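PDB 4EZI: Alpha/beta hydrolase from Legionella pneumophila subsp. pneumophila str. Philadelphia 1, which is of unestablished function but is probably an ester hydrolase, perhaps a lipase. Local coordinates for residues A[87-93]-A[117-123]; A[167-173]-A[196-200]; A[17-23]-A[37-41]. All blocks are in the same frame, centred on the assembly; numbering follows the deposited sequence. Where two conformers were deposited one is given.

Contact 1: A[87-93]-A[117-123]; sequences RNDVPSR and DYLGLGD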
loop_
_atom_site.group_PDB
_atom_site.type_symbol
_atom_site.label_atom_id
_atom_site.label_comp_id
_atom_site.label_asym_id
_atom_site.label_seq_id
_atom_site.Cartn_x
_atom_site.Cartn_y
_atom_site.Cartn_z
ATOM N N ARG A 87 -4.680 -5.376 13.385
ATOM C CA ARG A 87 -3.258 -5.205 13.689
ATOM C C ARG A 87 -2.402 -6.334 13.106
ATOM O O ARG A 87 -1.318 -6.114 12.584
ATOM C CB ARG A 87 -3.039 -5.126 15.225
ATOM C CG ARG A 87 -1.590 -5.242 15.615
ATOM C CD ARG A 87 -1.365 -4.969 17.074
ATOM N NE ARG A 87 -1.566 -3.585 17.445
ATOM C CZ ARG A 87 -0.690 -2.616 17.226
ATOM N NH1 ARG A 87 0.472 -2.833 16.604
ATOM N NH2 ARG A 87 -0.982 -1.402 17.655
ATOM N N ASN A 88 -2.890 -7.563 13.269
ATOM C CA ASN A 88 -2.096 -8.728 12.941
ATOM C C ASN A 88 -2.281 -9.239 11.510
ATOM O O ASN A 88 -1.580 -10.169 11.107
ATOM C CB ASN A 88 -2.338 -9.845 13.962
ATOM C CG ASN A 88 -1.732 -9.499 15.296
ATOM O OD1 ASN A 88 -0.520 -9.530 15.465
ATOM N ND2 ASN A 88 -2.583 -9.132 16.266
ATOM N N ASP A 89 -3.155 -8.603 10.734
ATOM C CA ASP A 89 -3.349 -9.051 9.352
ATOM C C ASP A 89 -2.418 -8.282 8.421
ATOM O O ASP A 89 -2.864 -7.487 7.581
ATOM C CB ASP A 89 -4.802 -8.850 8.940
ATOM C CG ASP A 89 -5.107 -9.418 7.562
ATOM O OD1 ASP A 89 -4.372 -10.274 7.061
ATOM O OD2 ASP A 89 -6.110 -8.952 6.971
ATOM N N VAL A 90 -1.116 -8.481 8.604
ATOM C CA VAL A 90 -0.092 -7.715 7.927
ATOM C C VAL A 90 1.042 -8.662 7.533
ATOM O O VAL A 90 1.175 -9.745 8.125
ATOM C CB VAL A 90 0.431 -6.518 8.770
ATOM C CG1 VAL A 90 -0.672 -5.448 8.896
ATOM C CG2 VAL A 90 0.965 -6.974 10.138
ATOM N N PRO A 91 1.895 -8.251 6.588
ATOM C CA PRO A 91 2.871 -9.188 6.023
ATOM C C PRO A 91 3.822 -9.867 7.019
ATOM O O PRO A 91 4.200 -11.007 6.797
ATOM C CB PRO A 91 3.613 -8.333 4.983
ATOM C CG PRO A 91 2.548 -7.390 4.521
ATOM C CD PRO A 91 1.822 -7.011 5.791
ATOM N N SER A 92 4.215 -9.195 8.096
ATOM C CA SER A 92 5.147 -9.822 9.021
ATOM C C SER A 92 4.588 -11.076 9.680
ATOM O O SER A 92 5.361 -11.867 10.224
ATOM C CB SER A 92 5.575 -8.852 10.112
ATOM O OG SER A 92 4.502 -8.475 10.951
ATOM N N ARG A 93 3.264 -11.268 9.639
ATOM C CA ARG A 93 2.654 -12.497 10.148
ATOM C C ARG A 93 2.566 -13.597 9.098
ATOM O O ARG A 93 2.306 -14.748 9.439
ATOM C CB ARG A 93 1.259 -12.238 10.745
ATOM C CG ARG A 93 1.259 -11.590 12.110
ATOM C CD ARG A 93 1.729 -10.157 12.129
ATOM N NE ARG A 93 1.604 -9.621 13.488
ATOM C CZ ARG A 93 2.560 -9.054 14.196
ATOM N NH1 ARG A 93 3.748 -8.803 13.695
ATOM N NH2 ARG A 93 2.283 -8.654 15.428
ATOM N N ASP A 117 4.730 -3.468 7.294
ATOM C CA ASP A 117 3.422 -3.584 7.920
ATOM C C ASP A 117 2.650 -2.275 7.970
ATOM O O ASP A 117 1.420 -2.284 7.987
ATOM C CB ASP A 117 3.528 -4.134 9.357
ATOM C CG ASP A 117 3.972 -5.568 9.438
ATOM O OD1 ASP A 117 3.887 -6.315 8.441
ATOM O OD2 ASP A 117 4.384 -5.973 10.547
ATOM N N TYR A 118 3.389 -1.176 8.049
ATOM C CA TYR A 118 2.932 0.210 8.308
ATOM C C TYR A 118 2.845 0.488 9.817
ATOM O O TYR A 118 2.731 -0.408 10.651
ATOM C CB TYR A 118 1.583 0.578 7.702
ATOM C CG TYR A 118 1.417 0.430 6.222
ATOM C CD1 TYR A 118 2.445 0.616 5.330
ATOM C CD2 TYR A 118 0.158 0.176 5.711
ATOM C CE1 TYR A 118 2.234 0.506 3.961
ATOM C CE2 TYR A 118 -0.060 0.098 4.354
ATOM C CZ TYR A 118 0.979 0.254 3.459
ATOM O OH TYR A 118 0.753 0.192 2.092
ATOM N N LEU A 119 2.905 1.762 10.158
ATOM C CA LEU A 119 2.724 2.203 11.535
ATOM C C LEU A 119 1.350 1.830 12.061
ATOM O O LEU A 119 0.353 1.794 11.326
ATOM C CB LEU A 119 2.916 3.711 11.629
ATOM C CG LEU A 119 4.285 4.243 11.226
ATOM C CD1 LEU A 119 4.330 5.752 11.500
ATOM C CD2 LEU A 119 5.423 3.517 11.922
ATOM N N GLY A 120 1.292 1.555 13.362
ATOM C CA GLY A 120 0.062 1.196 14.026
ATOM C C GLY A 120 -0.386 -0.236 13.812
ATOM O O GLY A 120 -1.437 -0.631 14.319
ATOM N N LEU A 121 0.396 -1.010 13.070
ATOM C CA LEU A 121 0.055 -2.390 12.741
ATOM C C LEU A 121 1.268 -3.268 13.065
ATOM O O LEU A 121 2.367 -2.784 13.340
ATOM C CB LEU A 121 -0.351 -2.535 11.286
ATOM C CG LEU A 121 -1.523 -1.662 10.852
ATOM C CD1 LEU A 121 -1.672 -1.700 9.330
ATOM C CD2 LEU A 121 -2.841 -2.038 11.525
ATOM N N GLY A 122 1.076 -4.578 13.009
ATOM C CA GLY A 122 2.166 -5.502 13.337
ATOM C C GLY A 122 2.666 -5.290 14.748
ATOM O O GLY A 122 1.876 -5.192 15.691
ATOM N N ASP A 123 3.978 -5.191 14.879
ATOM C CA ASP A 123 4.617 -5.029 16.188
ATOM C C ASP A 123 4.702 -3.575 16.632
ATOM O O ASP A 123 5.147 -3.293 17.739
ATOM C CB ASP A 123 6.061 -5.569 16.155
ATOM C CG ASP A 123 6.187 -7.060 15.851
ATOM O OD1 ASP A 123 5.213 -7.818 15.954
ATOM O OD2 ASP A 123 7.352 -7.472 15.561
#
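Residues 87-93 and 117-123 are two loops whose backbones draw closest at Arg87 and Leu121, where Gly122 N donates to Arg87 O over 2.9 Å, while the CA atoms of Val90 and Asp117 lie 5.4 Å apart. Arg87 also answers with its side chain: turned about its CG-CD bond (chi3 -70°), it brings NH1 to Gly122 O at 2.9 Å, so one glycine is held through both its N-H and its carbonyl. That carbonyl is approached from above its plane, although the oxygen lies in the plane of the guanidinium; NH1 is shared with Asn124 O, and Gly120 O sits over one face of the same group. Farther along, the Asp117 carboxylate meets the start of the short 3-10 turn 91-93. Its OD1 takes Ser92 N at 2.9 Å and its OD2 takes the hydroxyl of Ser92, both through syn lone pairs, which fixes the rotation of the carboxylate; Ser61 OG is a further partner of OD2. Within the alpha/beta-hydrolase fold these loops follow the neighbouring parallel strands 74-80 and 112-116 at their C-terminal ends, and the type II turn Tyr118-Leu121 shapes the second of them. Arg93, bent at chi2 (69°), lays its guanidinium over Gly122 CA. From there NH1 and NH2 form an end-on salt bridge to the single oxygen Asp123 OD1, at 2.9 and 3.1 Å, with the two planes turned 58° apart. NE and NH2 together grip Asn88 OD1 from the side, keeping the guanidinium flat over the glycine, and Lys45 pairs with the other Asp123 oxygen. Between the polar groups Val90 fills the middle, its CG2 against Asp117 CG at 3.4 Å and its CG1 against Leu121 CB at 3.8 Å.

Contact 2: A[167-173]-A[196-200]; sequences GYSEGGF and PGSAP
Backbone hydrogen bonds join residues 167-173 to 196-200 where two parallel strands end. Gly197 N donates to Gly167 O at 2.8 Å, and Ser169 N returns a bond to Gly197 O at 2.9 Å. Gly197 thus bonds through both its polar backbone atoms, to the residues on either side of Tyr168 in the sequence. Two CA-H...O contacts supplement these bonds: Tyr168 CA approaches Gly197 O, and Ser169 CA lies 3.3 Å from Ser198 O. The sequence Gly167-Tyr168-Ser169-Glu170-Gly171 fits the GxSxG nucleophile elbow of alpha/beta hydrolases, the sharp turn from strand 162-168 into helix 170-185. Ser169, in the strained backbone conformation usual for this elbow (phi 64°, psi -123°), is probably the nucleophile; its OG is hydrogen-bonded to His351 NE2, and Asp318 would probably complete a Ser-His-Asp triad. Polar side-chain contact is slight by comparison. Ser198 OG comes within 2.9 Å of Tyr168 OH in what is at most a weak bond, whereas the firmer partner of that phenol oxygen is the backbone O of His351. Ser198 CB rests 3.4 Å from Tyr168 CZ, and the ring of Tyr168, carried there with CG opposite the backbone N (chi1 -161°), also runs past the Gly197 carbonyl. Van der Waals packing closes the other side, against the first turn of helix 170-185. Ala199 CB reaches Gly172 C at 3.6 Å, so the bare backbone of Gly172 receives this methyl closely. Beyond it, Pro200 CD lies 3.4 Å from Ser169 O and 4.0 Å from Phe173 CB, while the carbonyl oxygen of Pro200 lies at the edge of the Phe173 ring; Phe299 meets that ring from elsewhere in the chain.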
loop_
_atom_site.group_PDB
_atom_site.type_symbol
_atom_site.label_atom_id
_atom_site.label_comp_id
_atom_site.label_asym_id
_atom_site.label_seq_id
_atom_site.Cartn_x
_atom_site.Cartn_y
_atom_site.Cartn_z
ATOM N N GLY A 167 2.083 -1.841 -5.099
ATOM C CA GLY A 167 1.162 -1.977 -3.996
ATOM C C GLY A 167 -0.244 -1.974 -4.525
ATOM O O GLY A 167 -0.450 -1.779 -5.724
ATOM N N TYR A 168 -1.230 -2.135 -3.637
ATOM C CA TYR A 168 -2.641 -2.145 -4.063
ATOM C C TYR A 168 -3.439 -1.300 -3.101
ATOM O O TYR A 168 -3.264 -1.375 -1.891
ATOM C CB TYR A 168 -3.194 -3.576 -4.082
ATOM C CG TYR A 168 -4.446 -3.720 -4.932
ATOM C CD1 TYR A 168 -4.341 -3.747 -6.312
ATOM C CD2 TYR A 168 -5.727 -3.798 -4.383
ATOM C CE1 TYR A 168 -5.476 -3.865 -7.118
ATOM C CE2 TYR A 168 -6.856 -3.895 -5.171
ATOM C CZ TYR A 168 -6.716 -3.935 -6.545
ATOM O OH TYR A 168 -7.804 -3.985 -7.369
ATOM N N SER A 169 -4.380 -0.542 -3.652
ATOM C CA SER A 169 -5.395 0.177 -2.864
ATOM C C SER A 169 -4.680 1.215 -1.992
ATOM O O SER A 169 -3.963 2.055 -2.554
ATOM C CB SER A 169 -6.290 -0.837 -2.147
ATOM O OG SER A 169 -7.495 -0.261 -1.692
ATOM N N GLU A 170 -4.839 1.207 -0.667
ATOM C CA GLU A 170 -4.026 2.103 0.169
ATOM C C GLU A 170 -2.550 1.998 -0.232
ATOM O O GLU A 170 -1.831 2.995 -0.236
ATOM C CB GLU A 170 -4.156 1.771 1.667
ATOM C CG GLU A 170 -3.371 2.733 2.538
ATOM C CD GLU A 170 -3.284 2.370 3.992
ATOM O OE1 GLU A 170 -3.628 1.245 4.377
ATOM O OE2 GLU A 170 -2.854 3.276 4.772
ATOM N N GLY A 171 -2.106 0.789 -0.530
ATOM C CA GLY A 171 -0.733 0.557 -0.933
ATOM C C GLY A 171 -0.324 1.087 -2.277
ATOM O O GLY A 171 0.862 1.296 -2.504
ATOM N N GLY A 172 -1.305 1.299 -3.148
ATOM C CA GLY A 172 -1.010 2.026 -4.383
ATOM C C GLY A 172 -0.647 3.464 -4.076
ATOM O O GLY A 172 0.280 4.021 -4.655
ATOM N N PHE A 173 -1.407 4.073 -3.166
ATOM C CA PHE A 173 -1.073 5.401 -2.663
ATOM C C PHE A 173 0.296 5.396 -1.969
ATOM O O PHE A 173 1.133 6.246 -2.241
ATOM C CB PHE A 173 -2.216 5.862 -1.755
ATOM C CG PHE A 173 -2.032 7.219 -1.124
ATOM C CD1 PHE A 173 -1.386 7.381 0.083
ATOM C CD2 PHE A 173 -2.566 8.339 -1.729
ATOM C CE1 PHE A 173 -1.266 8.622 0.672
ATOM C CE2 PHE A 173 -2.463 9.578 -1.134
ATOM C CZ PHE A 173 -1.796 9.733 0.046
ATOM N N PRO A 196 1.748 1.247 -9.130
ATOM C CA PRO A 196 0.663 1.308 -8.161
ATOM C C PRO A 196 -0.598 0.687 -8.732
ATOM O O PRO A 196 -1.018 1.046 -9.822
ATOM C CB PRO A 196 0.477 2.810 -7.933
ATOM C CG PRO A 196 0.886 3.400 -9.204
ATOM C CD PRO A 196 2.060 2.581 -9.662
ATOM N N GLY A 197 -1.221 -0.199 -7.949
ATOM C CA GLY A 197 -2.431 -0.883 -8.324
ATOM C C GLY A 197 -3.652 -0.309 -7.640
ATOM O O GLY A 197 -3.686 -0.157 -6.416
ATOM N N SER A 198 -4.659 0.038 -8.447
ATOM C CA SER A 198 -5.961 0.511 -7.971
ATOM C C SER A 198 -5.822 1.518 -6.825
ATOM O O SER A 198 -6.452 1.376 -5.774
ATOM C CB SER A 198 -6.849 -0.673 -7.576
ATOM O OG SER A 198 -7.036 -1.510 -8.714
ATOM N N ALA A 199 -5.007 2.541 -7.048
ATOM C CA ALA A 199 -4.773 3.530 -6.010
ATOM C C ALA A 199 -5.867 4.590 -6.023
ATOM O O ALA A 199 -6.455 4.892 -7.061
ATOM C CB ALA A 199 -3.467 4.222 -6.234
ATOM N N PRO A 200 -6.106 5.237 -4.878
ATOM C CA PRO A 200 -6.907 6.469 -4.845
ATOM C C PRO A 200 -6.074 7.628 -5.326
ATOM O O PRO A 200 -4.968 7.822 -4.853
ATOM C CB PRO A 200 -7.267 6.635 -3.370
ATOM C CG PRO A 200 -6.116 5.997 -2.636
ATOM C CD PRO A 200 -5.654 4.844 -3.529
#

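Contact 3: A[17-23]-A[37-41]; sequences FSRETAE and VHYDL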
loop_
_atom_site.group_PDB
_atom_site.type_symbol
_atom_site.label_atom_id
_atom_site.label_comp_id
_atom_site.label_asym_id
_atom_site.label_seq_id
_atom_site.Cartn_x
_atom_site.Cartn_y
_atom_site.Cartn_z
ATOM N N PHE A 17 9.319 -20.689 2.888
ATOM C CA PHE A 17 8.097 -20.655 2.127
ATOM C C PHE A 17 8.400 -21.350 0.802
ATOM O O PHE A 17 9.081 -20.807 -0.072
ATOM C CB PHE A 17 7.647 -19.209 1.911
ATOM C CG PHE A 17 6.290 -19.083 1.293
ATOM C CD1 PHE A 17 5.148 -19.381 2.015
ATOM C CD2 PHE A 17 6.154 -18.673 -0.029
ATOM C CE1 PHE A 17 3.899 -19.276 1.423
ATOM C CE2 PHE A 17 4.912 -18.581 -0.611
ATOM C CZ PHE A 17 3.787 -18.878 0.122
ATOM N N SER A 18 7.925 -22.585 0.686
ATOM C CA SER A 18 8.332 -23.467 -0.385
ATOM C C SER A 18 7.635 -23.199 -1.709
ATOM O O SER A 18 6.554 -22.637 -1.774
ATOM C CB SER A 18 8.075 -24.922 0.014
ATOM O OG SER A 18 6.693 -25.200 -0.109
ATOM N N ARG A 19 8.273 -23.680 -2.769
ATOM C CA ARG A 19 7.713 -23.714 -4.125
ATOM C C ARG A 19 6.334 -24.319 -4.137
ATOM O O ARG A 19 5.428 -23.866 -4.812
ATOM C CB ARG A 19 8.600 -24.589 -5.025
ATOM C CG ARG A 19 9.977 -23.997 -5.301
ATOM C CD ARG A 19 10.928 -25.006 -5.874
ATOM N NE ARG A 19 10.639 -25.179 -7.288
ATOM C CZ ARG A 19 11.570 -25.179 -8.232
ATOM N NH1 ARG A 19 12.844 -25.043 -7.892
ATOM N NH2 ARG A 19 11.229 -25.332 -9.506
ATOM N N GLU A 20 6.208 -25.405 -3.400
ATOM C CA GLU A 20 4.958 -26.164 -3.399
ATOM C C GLU A 20 3.815 -25.383 -2.748
ATOM O O GLU A 20 2.697 -25.320 -3.275
ATOM C CB GLU A 20 5.147 -27.498 -2.669
ATOM C CG GLU A 20 6.025 -28.524 -3.388
ATOM C CD GLU A 20 7.532 -28.295 -3.313
ATOM O OE1 GLU A 20 8.039 -27.508 -2.469
ATOM O OE2 GLU A 20 8.241 -28.937 -4.133
ATOM N N THR A 21 4.107 -24.732 -1.629
ATOM C CA THR A 21 3.122 -23.865 -0.946
ATOM C C THR A 21 2.747 -22.669 -1.840
ATOM O O THR A 21 1.567 -22.312 -1.964
ATOM C CB THR A 21 3.674 -23.395 0.405
ATOM O OG1 THR A 21 4.080 -24.537 1.168
ATOM C CG2 THR A 21 2.658 -22.601 1.176
ATOM N N ALA A 22 3.740 -22.114 -2.529
ATOM C CA ALA A 22 3.530 -21.014 -3.449
ATOM C C ALA A 22 2.624 -21.418 -4.596
ATOM O O ALA A 22 1.715 -20.673 -4.973
ATOM C CB ALA A 22 4.885 -20.476 -3.979
ATOM N N GLU A 23 2.871 -22.596 -5.176
ATOM C CA GLU A 23 2.069 -23.089 -6.299
ATOM C C GLU A 23 0.603 -23.232 -5.909
ATOM O O GLU A 23 -0.290 -22.853 -6.658
ATOM C CB GLU A 23 2.617 -24.423 -6.803
ATOM C CG GLU A 23 1.898 -24.938 -8.043
ATOM C CD GLU A 23 2.710 -25.970 -8.807
ATOM O OE1 GLU A 23 3.894 -26.189 -8.458
ATOM O OE2 GLU A 23 2.165 -26.553 -9.769
ATOM N N VAL A 37 6.745 -21.266 -10.866
ATOM C CA VAL A 37 7.520 -21.144 -9.626
ATOM C C VAL A 37 8.914 -21.730 -9.832
ATOM O O VAL A 37 9.069 -22.817 -10.396
ATOM C CB VAL A 37 6.815 -21.807 -8.399
ATOM C CG1 VAL A 37 5.390 -21.276 -8.253
ATOM C CG2 VAL A 37 6.794 -23.323 -8.486
ATOM N N HIS A 38 9.928 -20.998 -9.377
ATOM C CA HIS A 38 11.336 -21.372 -9.541
ATOM C C HIS A 38 12.123 -21.485 -8.237
ATOM O O HIS A 38 13.205 -22.062 -8.261
ATOM C CB HIS A 38 12.059 -20.351 -10.441
ATOM C CG HIS A 38 11.431 -20.155 -11.779
ATOM N ND1 HIS A 38 11.592 -21.059 -12.813
ATOM C CD2 HIS A 38 10.664 -19.148 -12.267
ATOM C CE1 HIS A 38 10.943 -20.611 -13.874
ATOM N NE2 HIS A 38 10.377 -19.455 -13.569
ATOM N N TYR A 39 11.607 -20.937 -7.124
ATOM C CA TYR A 39 12.373 -20.796 -5.874
ATOM C C TYR A 39 11.587 -21.143 -4.649
ATOM O O TYR A 39 10.360 -21.004 -4.646
ATOM C CB TYR A 39 12.817 -19.336 -5.709
ATOM C CG TYR A 39 13.733 -18.896 -6.815
ATOM C CD1 TYR A 39 15.027 -19.372 -6.865
ATOM C CD2 TYR A 39 13.312 -18.032 -7.805
ATOM C CE1 TYR A 39 15.870 -18.998 -7.875
ATOM C CE2 TYR A 39 14.156 -17.638 -8.836
ATOM C CZ TYR A 39 15.443 -18.114 -8.855
ATOM O OH TYR A 39 16.285 -17.742 -9.887
ATOM N N ASP A 40 12.323 -21.598 -3.631
ATOM C CA ASP A 40 11.864 -21.555 -2.247
ATOM C C ASP A 40 12.372 -20.237 -1.635
ATOM O O ASP A 40 13.410 -19.724 -2.059
ATOM C CB ASP A 40 12.413 -22.759 -1.462
ATOM C CG ASP A 40 12.157 -24.062 -2.148
ATOM O OD1 ASP A 40 11.001 -24.372 -2.400
ATOM O OD2 ASP A 40 13.132 -24.804 -2.442
ATOM N N LEU A 41 11.667 -19.706 -0.633
ATOM C CA LEU A 41 12.102 -18.465 0.041
ATOM C C LEU A 41 12.446 -18.729 1.495
ATOM O O LEU A 41 11.818 -19.579 2.139
ATOM C CB LEU A 41 11.006 -17.383 0.014
ATOM C CG LEU A 41 10.242 -17.192 -1.290
ATOM C CD1 LEU A 41 9.164 -16.128 -1.122
ATOM C CD2 LEU A 41 11.217 -16.833 -2.422
HETATM O O HOH W 1 10.686 -27.138 -2.135
#
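An antiparallel pairing at the margin of the central sheet, followed at once by a helix start, defines this contact: strand 8-17 ends beside the beginning of strand 41-51. Phe17 and Leu41 form a hydrogen-bonded pair, with Phe17 N to Leu41 O at 2.8 Å and Leu41 N to Phe17 O at 2.9 Å. Their side chains run side by side in the same direction, and Phe17 CD2 meets Leu41 CD1. Ser18 occupies the N-cap position of helix 19-27, but the first-turn amide of Arg19 is bound by Asp40, whose OD1 receives Arg19 N at 2.8 Å, nearly in line with its C-O bond. A water donates to both this oxygen and Glu20 OE1, which probably eases the approach of the two carboxylates. In the conformer described, the chain of Arg19 crosses Asp40 at about a right angle and, bent at chi3 (79°), spreads one guanidinium face over the His38-Tyr39 peptide. Val37 faces the helix, and in its conformer described CG1 lies 4.4 Å from Ala22 CB. Helix 99-108 packs behind: its Tyr99 meets the Phe17 ring edge-to-face, Asn107 ND2 binds Phe17 O and Tyr39 O, and Leu41 also touches Pro67 of strand 57-67.

How the contacts relate
The three contacts follow one another along the chain, contact 3 closing first, then contact 1, then contact 2. Contact 2 holds the presumed nucleophile and lies near the middle of the molecule; a bound di(hydroxyethyl)ether comes within about 4 Å of the Ser169 side chain, against about 12 Å for Leu121 of contact 1. Contacts 1 and 2 touch although their centres are 17 Å apart: Tyr118 OH packs 3.4 Å from Gly171 CA, and His129 bonds to both Leu119 O and Glu170 OE2. Contact 3 touches neither, its nearest atoms being about 9 Å from contact 1 and 16 Å from contact 2, and belongs to the outer edge of the sheet.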